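Local coordinates for protein beta-glucuronidase (uncultured Clostridium sp., PDB 6U7J) that probably hydrolyses glucuronide conjugates as a family 2 glycoside hydrolase of a gut bacterium, and is linked to the reactivation of estrogens, at residues H185-L190 with A345-Q350; G120-E125 with Y400-N405; T288-L293 with K493-Y498. All coordinates share one frame; numbering follows the deposited sequence.

Contact 1: H185-L190 with A345-Q350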
loop_
_atom_site.group_PDB
_atom_site.type_symbol
_atom_site.label_atom_id
_atom_site.label_comp_id
_atom_site.label_asym_id
_atom_site.label_seq_id
_atom_site.Cartn_x
_atom_site.Cartn_y
_atom_site.Cartn_z
ATOM N N HIS B 185 11.572 -1.272 29.617
ATOM C CA HIS B 185 12.107 -1.216 28.261
ATOM C C HIS B 185 13.501 -1.805 28.106
ATOM O O HIS B 185 13.926 -2.029 26.963
ATOM C CB HIS B 185 12.138 0.234 27.774
ATOM C CG HIS B 185 10.779 0.806 27.534
ATOM N ND1 HIS B 185 10.459 2.111 27.829
ATOM C CD2 HIS B 185 9.656 0.246 27.022
ATOM C CE1 HIS B 185 9.201 2.337 27.491
ATOM N NE2 HIS B 185 8.688 1.217 27.010
ATOM N N ARG B 186 14.221 -2.043 29.198
ATOM C CA ARG B 186 15.613 -2.465 29.160
ATOM C C ARG B 186 15.843 -3.620 30.121
ATOM O O ARG B 186 15.036 -3.850 31.027
ATOM C CB ARG B 186 16.534 -1.277 29.482
ATOM C CG ARG B 186 16.470 -0.244 28.360
ATOM C CD ARG B 186 17.312 0.989 28.580
ATOM N NE ARG B 186 16.914 2.017 27.625
ATOM C CZ ARG B 186 17.215 3.302 27.737
ATOM N NH1 ARG B 186 17.936 3.733 28.774
ATOM N NH2 ARG B 186 16.792 4.149 26.814
ATOM N N PRO B 187 16.901 -4.407 29.907
ATOM C CA PRO B 187 17.099 -5.634 30.694
ATOM C C PRO B 187 17.087 -5.383 32.196
ATOM O O PRO B 187 17.620 -4.383 32.680
ATOM C CB PRO B 187 18.477 -6.126 30.236
ATOM C CG PRO B 187 18.620 -5.597 28.853
ATOM C CD PRO B 187 17.889 -4.285 28.820
ATOM N N VAL B 188 16.467 -6.316 32.924
ATOM C CA VAL B 188 16.548 -6.393 34.379
ATOM C C VAL B 188 17.628 -7.406 34.733
ATOM O O VAL B 188 17.666 -8.506 34.171
ATOM C CB VAL B 188 15.197 -6.794 35.002
ATOM C CG1 VAL B 188 15.298 -6.816 36.565
ATOM C CG2 VAL B 188 14.104 -5.865 34.554
ATOM N N ARG B 189 18.512 -7.044 35.658
ATOM C CA ARG B 189 19.666 -7.868 35.978
ATOM C C ARG B 189 19.834 -7.953 37.489
ATOM O O ARG B 189 19.722 -6.944 38.190
ATOM C CB ARG B 189 20.951 -7.307 35.343
ATOM C CG ARG B 189 20.828 -6.955 33.871
ATOM C CD ARG B 189 22.185 -6.947 33.167
ATOM N NE ARG B 189 22.097 -6.434 31.798
ATOM C CZ ARG B 189 22.764 -6.918 30.750
ATOM N NH1 ARG B 189 23.595 -7.949 30.884
ATOM N NH2 ARG B 189 22.591 -6.363 29.556
ATOM N N LEU B 190 20.077 -9.166 37.984
ATOM C CA LEU B 190 20.622 -9.384 39.319
ATOM C C LEU B 190 22.087 -9.774 39.153
ATOM O O LEU B 190 22.393 -10.729 38.433
ATOM C CB LEU B 190 19.857 -10.475 40.067
ATOM C CG LEU B 190 20.361 -10.739 41.491
ATOM C CD1 LEU B 190 19.865 -9.661 42.452
ATOM C CD2 LEU B 190 19.935 -12.112 41.969
ATOM N N ALA B 345 19.514 2.871 25.280
ATOM C CA ALA B 345 20.094 1.764 26.015
ATOM C C ALA B 345 21.614 1.795 25.888
ATOM O O ALA B 345 22.166 2.214 24.874
ATOM C CB ALA B 345 19.540 0.437 25.495
ATOM N N GLU B 346 22.295 1.356 26.946
ATOM C CA GLU B 346 23.753 1.338 26.918
ATOM C C GLU B 346 24.285 0.423 25.833
ATOM O O GLU B 346 25.369 0.677 25.294
ATOM C CB GLU B 346 24.303 0.921 28.281
ATOM C CG GLU B 346 23.738 1.747 29.392
ATOM C CD GLU B 346 24.406 1.494 30.707
ATOM O OE1 GLU B 346 25.627 1.797 30.815
ATOM O OE2 GLU B 346 23.704 0.988 31.624
ATOM N N GLU B 347 23.554 -0.646 25.508
ATOM C CA GLU B 347 23.962 -1.527 24.413
ATOM C C GLU B 347 24.183 -0.743 23.118
ATOM O O GLU B 347 25.155 -0.989 22.398
ATOM C CB GLU B 347 22.913 -2.625 24.195
ATOM C CG GLU B 347 22.873 -3.710 25.260
ATOM C CD GLU B 347 22.232 -3.237 26.552
ATOM O OE1 GLU B 347 21.648 -2.132 26.545
ATOM O OE2 GLU B 347 22.319 -3.963 27.572
ATOM N N MET B 348 23.298 0.215 22.816
ATOM C CA MET B 348 23.465 1.038 21.615
ATOM C C MET B 348 24.710 1.921 21.723
ATOM O O MET B 348 25.457 2.082 20.747
ATOM C CB MET B 348 22.201 1.882 21.381
ATOM C CG MET B 348 22.104 2.594 19.999
ATOM S SD MET B 348 22.317 1.508 18.542
ATOM C CE MET B 348 21.622 2.511 17.209
ATOM N N MET B 349 24.968 2.475 22.911
ATOM C CA MET B 349 26.164 3.296 23.106
ATOM C C MET B 349 27.439 2.470 22.967
ATOM O O MET B 349 28.427 2.926 22.365
ATOM C CB MET B 349 26.109 3.983 24.475
ATOM C CG MET B 349 24.838 4.786 24.702
ATOM S SD MET B 349 24.546 6.009 23.401
ATOM C CE MET B 349 25.939 7.070 23.708
ATOM N N GLN B 350 27.445 1.252 23.513
ATOM C CA GLN B 350 28.597 0.376 23.307
ATOM C C GLN B 350 28.776 0.038 21.830
ATOM O O GLN B 350 29.900 0.027 21.317
ATOM C CB GLN B 350 28.451 -0.899 24.138
ATOM C CG GLN B 350 28.494 -0.664 25.636
ATOM C CD GLN B 350 27.779 -1.758 26.410
ATOM O OE1 GLN B 350 27.406 -2.797 25.849
ATOM N NE2 GLN B 350 27.584 -1.534 27.702
#

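Contact 2: G120-E125 with Y400-N405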
loop_
_atom_site.group_PDB
_atom_site.type_symbol
_atom_site.label_atom_id
_atom_site.label_comp_id
_atom_site.label_asym_id
_atom_site.label_seq_id
_atom_site.Cartn_x
_atom_site.Cartn_y
_atom_site.Cartn_z
ATOM N N GLY B 120 12.312 7.862 32.997
ATOM C CA GLY B 120 12.058 6.683 32.200
ATOM C C GLY B 120 13.179 6.155 31.331
ATOM O O GLY B 120 12.971 5.158 30.627
ATOM N N PHE B 121 14.366 6.769 31.338
ATOM C CA PHE B 121 15.354 6.394 30.331
ATOM C C PHE B 121 16.774 6.251 30.878
ATOM O O PHE B 121 17.729 6.286 30.092
ATOM C CB PHE B 121 15.325 7.409 29.190
ATOM C CG PHE B 121 13.975 7.527 28.562
ATOM C CD1 PHE B 121 13.560 6.601 27.628
ATOM C CD2 PHE B 121 13.095 8.505 28.969
ATOM C CE1 PHE B 121 12.300 6.669 27.069
ATOM C CE2 PHE B 121 11.826 8.585 28.414
ATOM C CZ PHE B 121 11.428 7.664 27.464
ATOM N N LEU B 122 16.943 6.063 32.185
ATOM C CA LEU B 122 18.267 5.931 32.788
ATOM C C LEU B 122 18.222 4.875 33.884
ATOM O O LEU B 122 17.208 4.741 34.573
ATOM C CB LEU B 122 18.760 7.271 33.367
ATOM C CG LEU B 122 19.260 8.274 32.326
ATOM C CD1 LEU B 122 19.354 9.670 32.929
ATOM C CD2 LEU B 122 20.603 7.832 31.778
ATOM N N PRO B 123 19.293 4.108 34.057
ATOM C CA PRO B 123 19.238 2.948 34.951
ATOM C C PRO B 123 19.208 3.335 36.421
ATOM O O PRO B 123 19.525 4.458 36.816
ATOM C CB PRO B 123 20.528 2.196 34.623
ATOM C CG PRO B 123 21.482 3.277 34.216
ATOM C CD PRO B 123 20.628 4.277 33.456
ATOM N N PHE B 124 18.824 2.360 37.241
ATOM C CA PHE B 124 18.916 2.481 38.688
ATOM C C PHE B 124 19.110 1.089 39.270
ATOM O O PHE B 124 18.912 0.078 38.588
ATOM C CB PHE B 124 17.687 3.179 39.287
ATOM C CG PHE B 124 16.372 2.493 38.981
ATOM C CD1 PHE B 124 15.736 2.686 37.755
ATOM C CD2 PHE B 124 15.759 1.689 39.928
ATOM C CE1 PHE B 124 14.517 2.073 37.476
ATOM C CE2 PHE B 124 14.532 1.065 39.662
ATOM C CZ PHE B 124 13.912 1.256 38.431
ATOM N N GLU B 125 19.537 1.035 40.530
ATOM C CA GLU B 125 19.798 -0.262 41.126
ATOM C C GLU B 125 19.541 -0.213 42.630
ATOM O O GLU B 125 19.385 0.855 43.230
ATOM C CB GLU B 125 21.226 -0.750 40.799
ATOM C CG GLU B 125 22.333 0.166 41.242
ATOM C CD GLU B 125 23.728 -0.365 40.896
ATOM O OE1 GLU B 125 23.898 -1.100 39.895
ATOM O OE2 GLU B 125 24.662 -0.050 41.650
ATOM N N TYR B 400 25.545 11.843 32.617
ATOM C CA TYR B 400 27.005 11.945 32.617
ATOM C C TYR B 400 27.638 10.740 33.302
ATOM O O TYR B 400 28.582 10.139 32.778
ATOM C CB TYR B 400 27.460 13.246 33.288
ATOM C CG TYR B 400 28.969 13.314 33.439
ATOM C CD1 TYR B 400 29.783 13.573 32.346
ATOM C CD2 TYR B 400 29.582 13.067 34.679
ATOM C CE1 TYR B 400 31.173 13.608 32.475
ATOM C CE2 TYR B 400 30.962 13.088 34.818
ATOM C CZ TYR B 400 31.754 13.363 33.719
ATOM O OH TYR B 400 33.122 13.401 33.860
ATOM N N GLN B 401 27.117 10.347 34.464
ATOM C CA GLN B 401 27.727 9.221 35.164
ATOM C C GLN B 401 27.667 7.953 34.324
ATOM O O GLN B 401 28.609 7.149 34.328
ATOM C CB GLN B 401 27.047 8.998 36.518
ATOM C CG GLN B 401 27.579 9.899 37.633
ATOM C CD GLN B 401 29.003 9.554 38.016
ATOM O OE1 GLN B 401 29.903 10.383 37.891
ATOM N NE2 GLN B 401 29.221 8.318 38.466
ATOM N N ARG B 402 26.565 7.750 33.597
ATOM C CA ARG B 402 26.447 6.537 32.794
ATOM C C ARG B 402 27.352 6.572 31.563
ATOM O O ARG B 402 27.988 5.565 31.229
ATOM C CB ARG B 402 24.989 6.317 32.382
ATOM C CG ARG B 402 24.691 4.891 31.903
ATOM C CD ARG B 402 23.365 4.823 31.182
ATOM N NE ARG B 402 23.445 5.427 29.849
ATOM C CZ ARG B 402 22.504 5.323 28.917
ATOM N NH1 ARG B 402 21.379 4.629 29.157
ATOM N NH2 ARG B 402 22.682 5.919 27.740
ATOM N N ASP B 403 27.427 7.708 30.864
ATOM C CA ASP B 403 28.045 7.722 29.537
ATOM C C ASP B 403 29.386 8.461 29.460
ATOM O O ASP B 403 29.957 8.563 28.361
ATOM C CB ASP B 403 27.055 8.316 28.518
ATOM C CG ASP B 403 25.815 7.425 28.291
ATOM O OD1 ASP B 403 25.680 6.351 28.937
ATOM O OD2 ASP B 403 24.961 7.813 27.471
ATOM N N LYS B 404 29.929 8.941 30.587
ATOM C CA LYS B 404 31.112 9.809 30.550
ATOM C C LYS B 404 32.297 9.139 29.874
ATOM O O LYS B 404 33.118 9.817 29.247
ATOM C CB LYS B 404 31.505 10.232 31.968
ATOM C CG LYS B 404 31.699 9.062 32.928
ATOM C CD LYS B 404 31.817 9.515 34.366
ATOM C CE LYS B 404 32.143 8.327 35.260
ATOM N NZ LYS B 404 32.212 8.696 36.697
ATOM N N ASN B 405 32.414 7.824 29.990
ATOM C CA ASN B 405 33.569 7.111 29.468
ATOM C C ASN B 405 33.388 6.636 28.034
ATOM O O ASN B 405 34.283 5.979 27.492
ATOM C CB ASN B 405 33.887 5.932 30.382
ATOM C CG ASN B 405 34.333 6.389 31.760
ATOM O OD1 ASN B 405 35.047 7.386 31.881
ATOM N ND2 ASN B 405 33.906 5.680 32.802
#

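Contact 3: T288-L293 with K493-Y498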
loop_
_atom_site.group_PDB
_atom_site.type_symbol
_atom_site.label_atom_id
_atom_site.label_comp_id
_atom_site.label_asym_id
_atom_site.label_seq_id
_atom_site.Cartn_x
_atom_site.Cartn_y
_atom_site.Cartn_z
ATOM N N THR B 288 36.253 25.175 16.560
ATOM C CA THR B 288 36.650 26.467 16.025
ATOM C C THR B 288 35.391 27.271 15.727
ATOM O O THR B 288 34.263 26.847 16.015
ATOM C CB THR B 288 37.516 26.316 14.765
ATOM O OG1 THR B 288 36.675 26.198 13.610
ATOM C CG2 THR B 288 38.405 25.088 14.849
ATOM N N GLU B 289 35.587 28.444 15.127
ATOM C CA GLU B 289 34.443 29.262 14.753
ATOM C C GLU B 289 33.584 28.564 13.711
ATOM O O GLU B 289 32.371 28.800 13.644
ATOM C CB GLU B 289 34.916 30.630 14.243
ATOM C CG GLU B 289 36.140 30.603 13.307
ATOM C CD GLU B 289 37.465 30.322 14.032
ATOM O OE1 GLU B 289 38.462 29.973 13.355
ATOM O OE2 GLU B 289 37.504 30.438 15.280
ATOM N N LYS B 290 34.183 27.683 12.904
ATOM C CA LYS B 290 33.448 27.071 11.805
ATOM C C LYS B 290 33.681 25.571 11.671
ATOM O O LYS B 290 33.241 24.985 10.674
ATOM C CB LYS B 290 33.808 27.746 10.474
ATOM C CG LYS B 290 33.121 29.076 10.237
ATOM C CD LYS B 290 33.800 29.840 9.113
ATOM C CE LYS B 290 33.175 31.213 8.941
ATOM N NZ LYS B 290 33.718 31.915 7.744
ATOM N N GLN B 291 34.365 24.925 12.611
ATOM C CA GLN B 291 34.644 23.507 12.449
ATOM C C GLN B 291 34.474 22.773 13.770
ATOM O O GLN B 291 34.487 23.362 14.853
ATOM C CB GLN B 291 36.042 23.272 11.870
ATOM C CG GLN B 291 36.097 23.500 10.362
ATOM C CD GLN B 291 37.448 23.179 9.742
ATOM O OE1 GLN B 291 38.500 23.441 10.329
ATOM N NE2 GLN B 291 37.420 22.619 8.539
ATOM N N PHE B 292 34.269 21.468 13.647
ATOM C CA PHE B 292 34.140 20.546 14.767
ATOM C C PHE B 292 35.266 19.549 14.548
ATOM O O PHE B 292 35.196 18.727 13.631
ATOM C CB PHE B 292 32.760 19.886 14.776
ATOM C CG PHE B 292 32.441 19.151 16.045
ATOM C CD1 PHE B 292 33.074 17.960 16.347
ATOM C CD2 PHE B 292 31.494 19.642 16.924
ATOM C CE1 PHE B 292 32.786 17.281 17.525
ATOM C CE2 PHE B 292 31.201 18.960 18.101
ATOM C CZ PHE B 292 31.846 17.787 18.397
ATOM N N LEU B 293 36.326 19.649 15.345
ATOM C CA LEU B 293 37.540 18.888 15.099
ATOM C C LEU B 293 37.604 17.697 16.039
ATOM O O LEU B 293 37.438 17.848 17.248
ATOM C CB LEU B 293 38.780 19.764 15.274
ATOM C CG LEU B 293 38.846 21.041 14.443
ATOM C CD1 LEU B 293 40.128 21.799 14.766
ATOM C CD2 LEU B 293 38.782 20.725 12.959
ATOM N N LYS B 493 21.234 33.987 9.271
ATOM C CA LYS B 493 20.819 34.743 10.453
ATOM C C LYS B 493 21.281 34.069 11.751
ATOM O O LYS B 493 21.718 34.751 12.687
ATOM C CB LYS B 493 19.300 34.942 10.451
ATOM C CG LYS B 493 18.824 35.794 9.275
ATOM C CD LYS B 493 17.425 36.374 9.466
ATOM C CE LYS B 493 16.373 35.289 9.563
ATOM N NZ LYS B 493 14.987 35.821 9.377
ATOM N N TRP B 494 21.208 32.735 11.825
ATOM C CA TRP B 494 21.663 32.038 13.033
ATOM C C TRP B 494 23.170 32.199 13.227
ATOM O O TRP B 494 23.653 32.340 14.359
ATOM C CB TRP B 494 21.293 30.548 12.970
ATOM C CG TRP B 494 19.839 30.232 13.246
ATOM C CD1 TRP B 494 18.877 29.943 12.325
ATOM C CD2 TRP B 494 19.198 30.167 14.529
ATOM N NE1 TRP B 494 17.675 29.708 12.949
ATOM C CE2 TRP B 494 17.846 29.837 14.302
ATOM C CE3 TRP B 494 19.636 30.360 15.846
ATOM C CZ2 TRP B 494 16.926 29.696 15.340
ATOM C CZ3 TRP B 494 18.721 30.220 16.878
ATOM C CH2 TRP B 494 17.382 29.891 16.619
ATOM N N HIS B 495 23.933 32.169 12.137
ATOM C CA HIS B 495 25.378 32.321 12.267
ATOM C C HIS B 495 25.748 33.745 12.651
ATOM O O HIS B 495 26.624 33.962 13.500
ATOM C CB HIS B 495 26.070 31.942 10.968
ATOM C CG HIS B 495 27.558 32.050 11.036
ATOM N ND1 HIS B 495 28.308 31.364 11.968
ATOM C CD2 HIS B 495 28.438 32.757 10.287
ATOM C CE1 HIS B 495 29.586 31.643 11.790
ATOM N NE2 HIS B 495 29.692 32.485 10.778
ATOM N N GLU B 496 25.091 34.728 12.039
ATOM C CA GLU B 496 25.409 36.114 12.354
ATOM C C GLU B 496 25.064 36.443 13.804
ATOM O O GLU B 496 25.805 37.177 14.467
ATOM C CB GLU B 496 24.685 37.051 11.383
ATOM C CG GLU B 496 25.448 37.262 10.075
ATOM C CD GLU B 496 24.641 38.010 9.021
ATOM O OE1 GLU B 496 23.426 38.224 9.237
ATOM O OE2 GLU B 496 25.220 38.379 7.968
ATOM N N LYS B 497 23.973 35.869 14.327
ATOM C CA LYS B 497 23.509 36.247 15.660
ATOM C C LYS B 497 24.404 35.685 16.760
ATOM O O LYS B 497 24.603 36.339 17.791
ATOM C CB LYS B 497 22.065 35.797 15.868
ATOM C CG LYS B 497 21.563 36.012 17.291
ATOM C CD LYS B 497 20.038 35.992 17.412
ATOM C CE LYS B 497 19.627 36.501 18.792
ATOM N NZ LYS B 497 18.328 35.947 19.251
ATOM N N TYR B 498 24.956 34.479 16.567
ATOM C CA TYR B 498 25.686 33.796 17.631
ATOM C C TYR B 498 27.130 33.463 17.298
ATOM O O TYR B 498 27.897 33.168 18.223
ATOM C CB TYR B 498 24.974 32.490 18.039
ATOM C CG TYR B 498 23.593 32.709 18.611
ATOM C CD1 TYR B 498 23.426 33.169 19.905
ATOM C CD2 TYR B 498 22.460 32.469 17.848
ATOM C CE1 TYR B 498 22.171 33.388 20.434
ATOM C CE2 TYR B 498 21.187 32.675 18.372
ATOM C CZ TYR B 498 21.055 33.130 19.673
ATOM O OH TYR B 498 19.807 33.347 20.203
#

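Contact 1: H185-L190 with A345-Q350
The guanidinium of Arg186 lies flat against the backbone of Ala345: Ala345 N sits over the centre of one face, 3.3 Å above the guanidinium plane. Arg189 meets Glu347 quite differently, edge-on, with NH2 of Arg189 in a salt bridge to OE2 of Glu347 at 3.1 Å and the two flat groups nearly coplanar, 12° apart. Both Ala345 N and Arg186 NH2 are donors, so this face contact is packing without a bond. Glu308 spans the pair, one carboxylate oxygen in a salt bridge with Arg186 NH2 and the other accepting from Ala345 N, which probably keeps the two donors together. Arg186 runs extended from CG to NE, laying its shaft alongside the alanine methyl, with NE 3.7 Å from Ala345 CB. Ala345 is the N-cap of helix 346-355, the helix of a beta-alpha-beta crossover between barrel strands 336-338 and 358-362. Strand 188-193 belongs to the beta-sandwich of the sugar-binding domain, and the contact therefore joins that domain to the TIM barrel. Glu347 is bent at its second torsion (chi2 75°), which turns the carboxylate to meet the arginine coming from the opposite direction. The ring of Pro187 packs more loosely beside it, CG lying 4.2 Å from Glu347 OE2. Arg189 has a second acidic partner, Glu23 on the neighbouring strand 20-32, and the side chain of Glu347 approaches a bound calcium ion to about 3 Å.

Contact 2: G120-E125 with Y400-N405
Pro123 and Arg402 make the tightest approach, ring CD of the proline lying 3.6 Å from CD of the arginine, with Pro123 CG just behind. Leu122 adds a methyl: its CD2 hangs over one face of the guanidinium, 3.9 Å above the plane and off toward the rim. This first shell is mostly aliphatic, with Phe121 O 4.1 Å from Arg402 NH1 and not bonded to it. With CG anti to the backbone N and chi2 extended, CD of Arg402 is carried to the proline, and the bend at chi3 (74°) then folds the head back toward its own helix.

There Arg402 grips Asp403 side-on in a salt bridge. NE of Arg402 reaches OD1 of Asp403 at 2.6 Å, NH2 of Arg402 reaches OD2 of Asp403 at 3.0 Å on its syn lone pair, and both oxygens lie close to the guanidinium plane. With NH1 bonded to the carbonyl of Tyr344, the head has little freedom to rotate.

Further out, Leu122 packs on Val395, Glu398 and Leu399 of helix 386-403, while Pro123 and Arg402 both touch Glu346 of helix 346-355. The loop leading into sugar-binding-domain strand 124-127 thus rests against two adjacent helices of the TIM barrel.

Contact 3: T288-L293 with K493-Y498
His495 reaches out from helix 480-498 to touch Lys290 and Glu289 in the turn that joins strands 285-287 and 292-294. Its CB points toward that turn, and with CG anti to the backbone N (chi1 -179°) the imidazole is carried away from the helix toward it. From CG the ring divides. On one branch, ND1 is hydrogen-bonded to the carbonyl of Lys500, just past the end of the helix, a tie that fixes how the ring is turned. His495 CE1 comes next, with Glu289 O at the ring edge, near the ring plane, at a loose 4.4 Å. The tip, His495 NE2, meets CE of Lys290 at 4.1 Å, and the extended lysine chain crosses the histidine at about a right angle. The imidazole also stacks on the ring of Phe544.

The turn is itself well braced: OG1 of Thr288 accepts from the backbone N of Lys290 at 3.0 Å, which makes an ST turn, and Thr288 N bonds to Gln291 O. Helix 480-498 leads into barrel strand 502-506, and Phe544 directly precedes strand 545-551, which places the contact at the end of the TIM barrel where its strands begin.

Because a carbonyl can only accept, the proton on His495 probably sits on ND1, whatever the state of NE2. Lys290 NZ passes His495 NE2 at 5.1 Å and pairs instead with Asp543, a salt bridge that probably offsets the lysine charge, so the histidine and lysine meet here by simple van der Waals contact at a partly exposed surface.

How the contacts relate
Contacts 1 and 2 form one patch, their centres about 10 Å apart, where the sugar-binding domain docks on TIM-barrel helices 346-355 and 386-403. Arg186 bonds to the Phe121 carbonyl, and Glu346 packs on Arg402. Strands 124-127 and 188-193 belong to the same antiparallel sheet. In sequence, contact 1 is nested inside the loop closed by contact 2, while contact 3 crosses both, its first segment falling between their halves and its second after them. It stands apart, its centre about 36 Å from that of contact 1 and 31 Å from that of contact 2, wholly within the barrel domain. Two contacts join domains, while the third ties the hairpin before the first barrel strand to a later helix.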